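Local coordinates for protein N-acetyl-beta-D glucosaminidase (Rhizomucor miehei CAU432, PDB 4ZM6) that probably hydrolyses terminal beta-linked N-acetylhexosamine residues through a glycoside hydrolase family 3 domain and binds acetyl-CoA in a GCN5-related acetyltransferase region, at residues A[268-273]-A[283-288]; A[288-293]-A[319-324]. All coordinates share one frame; numbering follows the deposited sequence.

Overall arrangement
Both interactions lie in the glycoside hydrolase family 3 N-terminal domain, of TIM-barrel type, and illustrate how one helix can serve two neighbours. Helix 281-291 faces the loop after strand 264-267 in interaction 1 and, nearer its C-terminal end, the connection between helices 304-318 and 323-340 in interaction 2. The two contacts are in series along the chain, share Ala288, and have centres about 14 Å apart. They also touch directly, Leu286 CD1 lying 3.7 Å from Leu321 CG. The helix thus joins a loop at the end of a strand to the outer helical layer, well away from the acetyl-CoA site of the acetyltransferase region.

Interaction 1 of 2, residues A[268-273]-A[283-288]; sequences DCLEMD and KGALMA
Leu270 meets Gly284 and Ala285 where a strand-end loop of the TIM-barrel domain turns toward helix 281-291, the second helix after it in the chain. Residues 268-273 leave strand 264-267, whereas 283-288 belong to helix 281-291; helix 273-276 comes between the two, and strand 296-298 follows helix 281-291.

The contact across the two segments is apolar and rests on one side chain. Leu270 points toward the helix, and its two methyl branches divide the work. CD1 lies against Ala285, 3.7 Å from CA and 3.9 Å from CB of that residue, while CD2 faces the backbone of the preceding residue, Gly284. The direction of CB, together with a CG anti to the carbonyl carbon (chi1 -67°), brings the branches to the helix. With no side chain on Gly284, it is backbone that Leu270 encounters there, and the CA atoms of Leu270 and Gly284 come within 6.7 Å. All three residues are buried; Leu270 also touches Ala296 of strand 296-298, and Ala285 packs on Ala308 of helix 304-318.

Polar interactions shape the loop without crossing to the helix. A type I beta turn runs from Cys269 to Met272, closed by a weak bond from Met272 N to Cys269 O, and Met272 occupies the N-cap position of helix 273-276. Further support comes from His232 NE2, hydrogen-bonded to Cys269 O, and from a backbone bond between Leu270 and Met297.

At the helix surface, the CD2 methyl of Leu270 ends 4.0 Å from the carbonyl O of Gly284.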
ATOM      1  N   ASP A 268      19.053 -20.002  12.479  1.00 68.28           N
ATOM      2  CA  ASP A 268      18.314 -20.835  13.417  1.00 70.52           C
ATOM      3  C   ASP A 268      19.291 -21.912  13.912  1.00 76.92           C
ATOM      4  O   ASP A 268      20.390 -22.058  13.358  1.00 78.72           O
ATOM      5  CB  ASP A 268      17.086 -21.450  12.726  1.00 68.68           C
ATOM      6  CG  ASP A 268      16.056 -22.002  13.708  1.00 67.16           C
ATOM      7  OD1 ASP A 268      16.324 -22.027  14.926  1.00 70.70           O
ATOM      8  OD2 ASP A 268      14.967 -22.415  13.259  1.00 64.13           O
ATOM      9  N   CYS A 269      18.900 -22.645  14.955  1.00 82.62           N
ATOM     10  CA  CYS A 269      19.747 -23.693  15.548  1.00 88.67           C
ATOM     11  C   CYS A 269      20.377 -24.605  14.490  1.00 86.42           C
ATOM     12  O   CYS A 269      19.667 -25.303  13.756  1.00 83.63           O
ATOM     13  CB  CYS A 269      18.931 -24.543  16.539  1.00 93.28           C
ATOM     14  SG  CYS A 269      19.913 -25.540  17.691  1.00 95.83           S
ATOM     15  N   LEU A 270      21.708 -24.603  14.426  1.00 84.14           N
ATOM     16  CA  LEU A 270      22.442 -25.433  13.467  1.00 85.36           C
ATOM     17  C   LEU A 270      22.473 -26.930  13.828  1.00 89.80           C
ATOM     18  O   LEU A 270      23.101 -27.717  13.124  1.00 90.85           O
ATOM     19  CB  LEU A 270      23.880 -24.922  13.307  1.00 84.01           C
ATOM     20  CG  LEU A 270      24.058 -23.554  12.646  1.00 83.95           C
ATOM     21  CD1 LEU A 270      25.503 -23.098  12.750  1.00 83.68           C
ATOM     22  CD2 LEU A 270      23.620 -23.594  11.190  1.00 85.08           C
ATOM     23  N   GLU A 271      21.811 -27.323  14.913  1.00 95.45           N
ATOM     24  CA  GLU A 271      21.766 -28.725  15.330  1.00 99.04           C
ATOM     25  C   GLU A 271      20.456 -29.423  14.966  1.00 99.12           C
ATOM     26  O   GLU A 271      20.282 -30.604  15.263  1.00 98.76           O
ATOM     27  CB  GLU A 271      22.018 -28.837  16.836  1.00102.46           C
ATOM     28  CG  GLU A 271      23.415 -28.394  17.253  1.00104.50           C
ATOM     29  CD  GLU A 271      23.758 -28.762  18.686  1.00105.90           C
ATOM     30  OE1 GLU A 271      23.018 -29.559  19.305  1.00107.15           O
ATOM     31  OE2 GLU A 271      24.778 -28.248  19.198  1.00103.61           O
ATOM     32  N   MET A 272      19.539 -28.704  14.322  1.00101.06           N
ATOM     33  CA  MET A 272      18.317 -29.317  13.805  1.00100.02           C
ATOM     34  C   MET A 272      18.697 -30.220  12.637  1.00102.69           C
ATOM     35  O   MET A 272      19.738 -30.020  11.996  1.00103.31           O
ATOM     36  CB  MET A 272      17.319 -28.250  13.351  1.00 98.12           C
ATOM     37  CG  MET A 272      16.831 -27.341  14.471  1.00 97.00           C
ATOM     38  SD  MET A 272      16.265 -25.732  13.885  1.00 91.22           S
ATOM     39  CE  MET A 272      14.569 -26.091  13.448  1.00 88.28           C
ATOM     40  N   ASP A 273      17.858 -31.214  12.364  1.00102.98           N
ATOM     41  CA  ASP A 273      18.175 -32.215  11.341  1.00104.85           C
ATOM     42  C   ASP A 273      18.240 -31.626   9.929  1.00103.14           C
ATOM     43  O   ASP A 273      18.947 -32.153   9.069  1.00106.33           O
ATOM     44  CB  ASP A 273      17.176 -33.381  11.382  1.00104.54           C
ATOM     45  CG  ASP A 273      17.318 -34.239  12.638  1.00102.47           C
ATOM     46  OD1 ASP A 273      18.449 -34.376  13.161  1.00 99.10           O
ATOM     47  OD2 ASP A 273      16.292 -34.788  13.096  1.00 95.92           O
ATOM     48  N   LYS A 283      30.409 -27.879  10.063  1.00115.79           N
ATOM     49  CA  LYS A 283      30.520 -27.471   8.661  1.00116.92           C
ATOM     50  C   LYS A 283      29.437 -26.445   8.312  1.00113.72           C
ATOM     51  O   LYS A 283      29.694 -25.474   7.593  1.00111.04           O
ATOM     52  CB  LYS A 283      30.410 -28.706   7.751  1.00118.41           C
ATOM     53  CG  LYS A 283      30.615 -28.451   6.262  1.00120.08           C
ATOM     54  CD  LYS A 283      32.032 -28.006   5.935  1.00120.74           C
ATOM     55  CE  LYS A 283      32.219 -27.850   4.434  1.00122.49           C
ATOM     56  NZ  LYS A 283      33.616 -27.484   4.073  1.00123.20           N
ATOM     57  N   GLY A 284      28.231 -26.669   8.833  1.00108.54           N
ATOM     58  CA  GLY A 284      27.107 -25.758   8.646  1.00105.12           C
ATOM     59  C   GLY A 284      27.362 -24.378   9.225  1.00102.95           C
ATOM     60  O   GLY A 284      26.801 -23.395   8.749  1.00106.25           O
ATOM     61  N   ALA A 285      28.203 -24.307  10.254  1.00 99.03           N
ATOM     62  CA  ALA A 285      28.626 -23.031  10.826  1.00 97.04           C
ATOM     63  C   ALA A 285      29.493 -22.239   9.850  1.00 96.60           C
ATOM     64  O   ALA A 285      29.325 -21.028   9.712  1.00 96.25           O
ATOM     65  CB  ALA A 285      29.378 -23.260  12.127  1.00 96.62           C
ATOM     66  N   LEU A 286      30.419 -22.924   9.182  1.00100.30           N
ATOM     67  CA  LEU A 286      31.310 -22.280   8.212  1.00103.65           C
ATOM     68  C   LEU A 286      30.535 -21.791   6.995  1.00104.46           C
ATOM     69  O   LEU A 286      30.721 -20.660   6.546  1.00105.02           O
ATOM     70  CB  LEU A 286      32.418 -23.241   7.764  1.00105.70           C
ATOM     71  CG  LEU A 286      33.375 -22.741   6.672  1.00107.85           C
ATOM     72  CD1 LEU A 286      33.955 -21.373   7.013  1.00108.29           C
ATOM     73  CD2 LEU A 286      34.492 -23.746   6.438  1.00108.99           C
ATOM     74  N   MET A 287      29.668 -22.654   6.471  1.00104.50           N
ATOM     75  CA  MET A 287      28.861 -22.325   5.297  1.00105.10           C
ATOM     76  C   MET A 287      27.836 -21.221   5.576  1.00101.68           C
ATOM     77  O   MET A 287      27.414 -20.520   4.654  1.00 99.19           O
ATOM     78  CB  MET A 287      28.157 -23.577   4.765  1.00106.62           C
ATOM     79  CG  MET A 287      29.100 -24.631   4.202  1.00105.74           C
ATOM     80  SD  MET A 287      28.282 -26.219   3.950  1.00106.79           S
ATOM     81  CE  MET A 287      27.048 -25.790   2.728  1.00106.39           C
ATOM     82  N   ALA A 288      27.438 -21.075   6.841  1.00 99.46           N
ATOM     83  CA  ALA A 288      26.538 -19.997   7.258  1.00 95.20           C
ATOM     84  C   ALA A 288      27.221 -18.645   7.127  1.00 92.66           C
ATOM     85  O   ALA A 288      26.701 -17.747   6.470  1.00 97.98           O
ATOM     86  CB  ALA A 288      26.070 -20.208   8.689  1.00 94.12           C
TER

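Interaction 2 of 2, residues A[288-293]-A[319-324]; sequences ALQAGN and GQLDKD
Gln290 reaches from the last turn of helix 281-291 to Gln320, in the short connection between helices 304-318 and 323-340 on the outside of the barrel domain. Its NE2 donates to the backbone O of Gln320 over 3.1 Å, in a nearly straight bond (171° at the hydrogen). The acceptor lies in the amide plane of Gln290, while the donor is tilted 23° from the carbonyl plane of Gln320. An extended chain beyond CG lets the amide span the gap from an exposed position.

Next to this bond, Leu321 crosses Gln290 at about a right angle. Its CD2 methyl packs on the aliphatic part of that side chain, 3.9 Å from Gln290 CG, and lies 4.2 Å from Leu289 CB.

Farther out, helix ends flank these groups. Gly319 leaves helix 304-318 with a positive phi, and Asp322 is the N-cap of helix 323-340, its OD1 accepting from Asp324 N. Gly292 likewise ends helix 281-291 with a positive phi. Just beyond it, the side chain of Asn293 folds back on the helix end, its ND2 donating to Ala288 O at 3.1 Å from above the carbonyl plane.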
ATOM      1  N   ALA A 288      27.438 -21.075   6.841  1.00 99.46           N
ATOM      2  CA  ALA A 288      26.538 -19.997   7.258  1.00 95.20           C
ATOM      3  C   ALA A 288      27.221 -18.645   7.127  1.00 92.66           C
ATOM      4  O   ALA A 288      26.701 -17.747   6.470  1.00 97.98           O
ATOM      5  CB  ALA A 288      26.070 -20.208   8.689  1.00 94.12           C
ATOM      6  N   LEU A 289      28.393 -18.510   7.741  1.00 89.46           N
ATOM      7  CA  LEU A 289      29.153 -17.262   7.674  1.00 88.12           C
ATOM      8  C   LEU A 289      29.646 -16.961   6.259  1.00 85.46           C
ATOM      9  O   LEU A 289      29.843 -15.797   5.908  1.00 82.39           O
ATOM     10  CB  LEU A 289      30.335 -17.298   8.642  1.00 90.92           C
ATOM     11  CG  LEU A 289      29.978 -17.388  10.127  1.00 93.85           C
ATOM     12  CD1 LEU A 289      31.244 -17.487  10.961  1.00 95.67           C
ATOM     13  CD2 LEU A 289      29.143 -16.196  10.570  1.00 94.90           C
ATOM     14  N   GLN A 290      29.847 -18.005   5.458  1.00 86.19           N
ATOM     15  CA  GLN A 290      30.185 -17.841   4.039  1.00 86.97           C
ATOM     16  C   GLN A 290      29.013 -17.255   3.249  1.00 84.11           C
ATOM     17  O   GLN A 290      29.214 -16.451   2.338  1.00 83.30           O
ATOM     18  CB  GLN A 290      30.619 -19.175   3.416  1.00 87.89           C
ATOM     19  CG  GLN A 290      32.079 -19.528   3.671  1.00 88.03           C
ATOM     20  CD  GLN A 290      32.434 -20.955   3.273  1.00 87.91           C
ATOM     21  OE1 GLN A 290      31.577 -21.842   3.234  1.00 84.69           O
ATOM     22  NE2 GLN A 290      33.713 -21.184   2.990  1.00 87.01           N
ATOM     23  N   ALA A 291      27.795 -17.656   3.607  1.00 79.15           N
ATOM     24  CA  ALA A 291      26.582 -17.162   2.946  1.00 77.00           C
ATOM     25  C   ALA A 291      26.287 -15.686   3.227  1.00 74.62           C
ATOM     26  O   ALA A 291      25.542 -15.053   2.479  1.00 73.78           O
ATOM     27  CB  ALA A 291      25.384 -18.016   3.335  1.00 77.18           C
ATOM     28  N   GLY A 292      26.863 -15.145   4.299  1.00 74.27           N
ATOM     29  CA  GLY A 292      26.682 -13.739   4.656  1.00 71.87           C
ATOM     30  C   GLY A 292      26.076 -13.512   6.030  1.00 70.93           C
ATOM     31  O   GLY A 292      25.874 -12.362   6.430  1.00 73.65           O
ATOM     32  N   ASN A 293      25.764 -14.592   6.748  1.00 67.67           N
ATOM     33  CA  ASN A 293      25.328 -14.488   8.140  1.00 66.36           C
ATOM     34  C   ASN A 293      26.407 -13.817   8.982  1.00 69.02           C
ATOM     35  O   ASN A 293      27.602 -14.039   8.764  1.00 71.41           O
ATOM     36  CB  ASN A 293      25.028 -15.869   8.732  1.00 63.95           C
ATOM     37  CG  ASN A 293      23.699 -16.437   8.270  1.00 64.45           C
ATOM     38  OD1 ASN A 293      22.652 -16.130   8.842  1.00 66.08           O
ATOM     39  ND2 ASN A 293      23.736 -17.298   7.258  1.00 62.53           N
ATOM     40  N   GLY A 319      42.041 -18.533   4.091  1.00121.76           N
ATOM     41  CA  GLY A 319      41.378 -17.547   3.243  1.00115.08           C
ATOM     42  C   GLY A 319      40.076 -18.106   2.689  1.00110.25           C
ATOM     43  O   GLY A 319      39.570 -17.610   1.683  1.00105.18           O
ATOM     44  N   GLN A 320      39.541 -19.144   3.343  1.00106.74           N
ATOM     45  CA  GLN A 320      38.215 -19.692   3.030  1.00104.84           C
ATOM     46  C   GLN A 320      37.083 -18.834   3.614  1.00103.98           C
ATOM     47  O   GLN A 320      35.908 -19.068   3.319  1.00103.24           O
ATOM     48  CB  GLN A 320      38.089 -21.134   3.542  1.00104.34           C
ATOM     49  CG  GLN A 320      38.939 -22.146   2.786  1.00104.28           C
ATOM     50  CD  GLN A 320      38.387 -22.470   1.409  1.00103.83           C
ATOM     51  OE1 GLN A 320      37.347 -23.118   1.279  1.00 99.82           O
ATOM     52  NE2 GLN A 320      39.088 -22.027   0.371  1.00103.77           N
ATOM     53  N   LEU A 321      37.438 -17.867   4.461  1.00101.74           N
ATOM     54  CA  LEU A 321      36.516 -16.830   4.908  1.00100.25           C
ATOM     55  C   LEU A 321      37.077 -15.470   4.522  1.00100.04           C
ATOM     56  O   LEU A 321      38.248 -15.180   4.779  1.00 96.34           O
ATOM     57  CB  LEU A 321      36.321 -16.896   6.424  1.00100.46           C
ATOM     58  CG  LEU A 321      35.392 -17.997   6.942  1.00101.23           C
ATOM     59  CD1 LEU A 321      35.551 -18.167   8.446  1.00100.38           C
ATOM     60  CD2 LEU A 321      33.941 -17.706   6.584  1.00101.56           C
ATOM     61  N   ASP A 322      36.244 -14.640   3.899  1.00102.49           N
ATOM     62  CA  ASP A 322      36.649 -13.292   3.540  1.00104.85           C
ATOM     63  C   ASP A 322      36.846 -12.493   4.825  1.00111.29           C
ATOM     64  O   ASP A 322      35.881 -12.142   5.507  1.00115.23           O
ATOM     65  CB  ASP A 322      35.609 -12.627   2.631  1.00102.64           C
ATOM     66  CG  ASP A 322      36.145 -11.388   1.934  1.00102.44           C
ATOM     67  OD1 ASP A 322      37.052 -10.724   2.477  1.00102.74           O
ATOM     68  OD2 ASP A 322      35.656 -11.072   0.831  1.00104.32           O
ATOM     69  N   LYS A 323      38.110 -12.234   5.153  1.00118.32           N
ATOM     70  CA  LYS A 323      38.489 -11.495   6.364  1.00120.64           C
ATOM     71  C   LYS A 323      37.881 -10.091   6.432  1.00117.03           C
ATOM     72  O   LYS A 323      37.589  -9.591   7.517  1.00119.02           O
ATOM     73  CB  LYS A 323      40.018 -11.414   6.475  1.00124.06           C
ATOM     74  CG  LYS A 323      40.656 -12.644   7.114  1.00126.94           C
ATOM     75  CD  LYS A 323      41.980 -13.035   6.465  1.00129.00           C
ATOM     76  CE  LYS A 323      41.803 -14.183   5.478  1.00128.65           C
ATOM     77  NZ  LYS A 323      43.097 -14.645   4.902  1.00128.41           N
ATOM     78  N   ASP A 324      37.697  -9.462   5.276  1.00112.04           N
ATOM     79  CA  ASP A 324      37.070  -8.144   5.204  1.00109.36           C
ATOM     80  C   ASP A 324      35.595  -8.198   5.622  1.00106.24           C
ATOM     81  O   ASP A 324      35.093  -7.275   6.267  1.00103.53           O
ATOM     82  CB  ASP A 324      37.203  -7.578   3.786  1.00109.68           C
ATOM     83  CG  ASP A 324      37.023  -6.074   3.735  1.00111.47           C
ATOM     84  OD1 ASP A 324      35.897  -5.599   3.984  1.00112.31           O
ATOM     85  OD2 ASP A 324      38.009  -5.366   3.435  1.00109.45           O
TER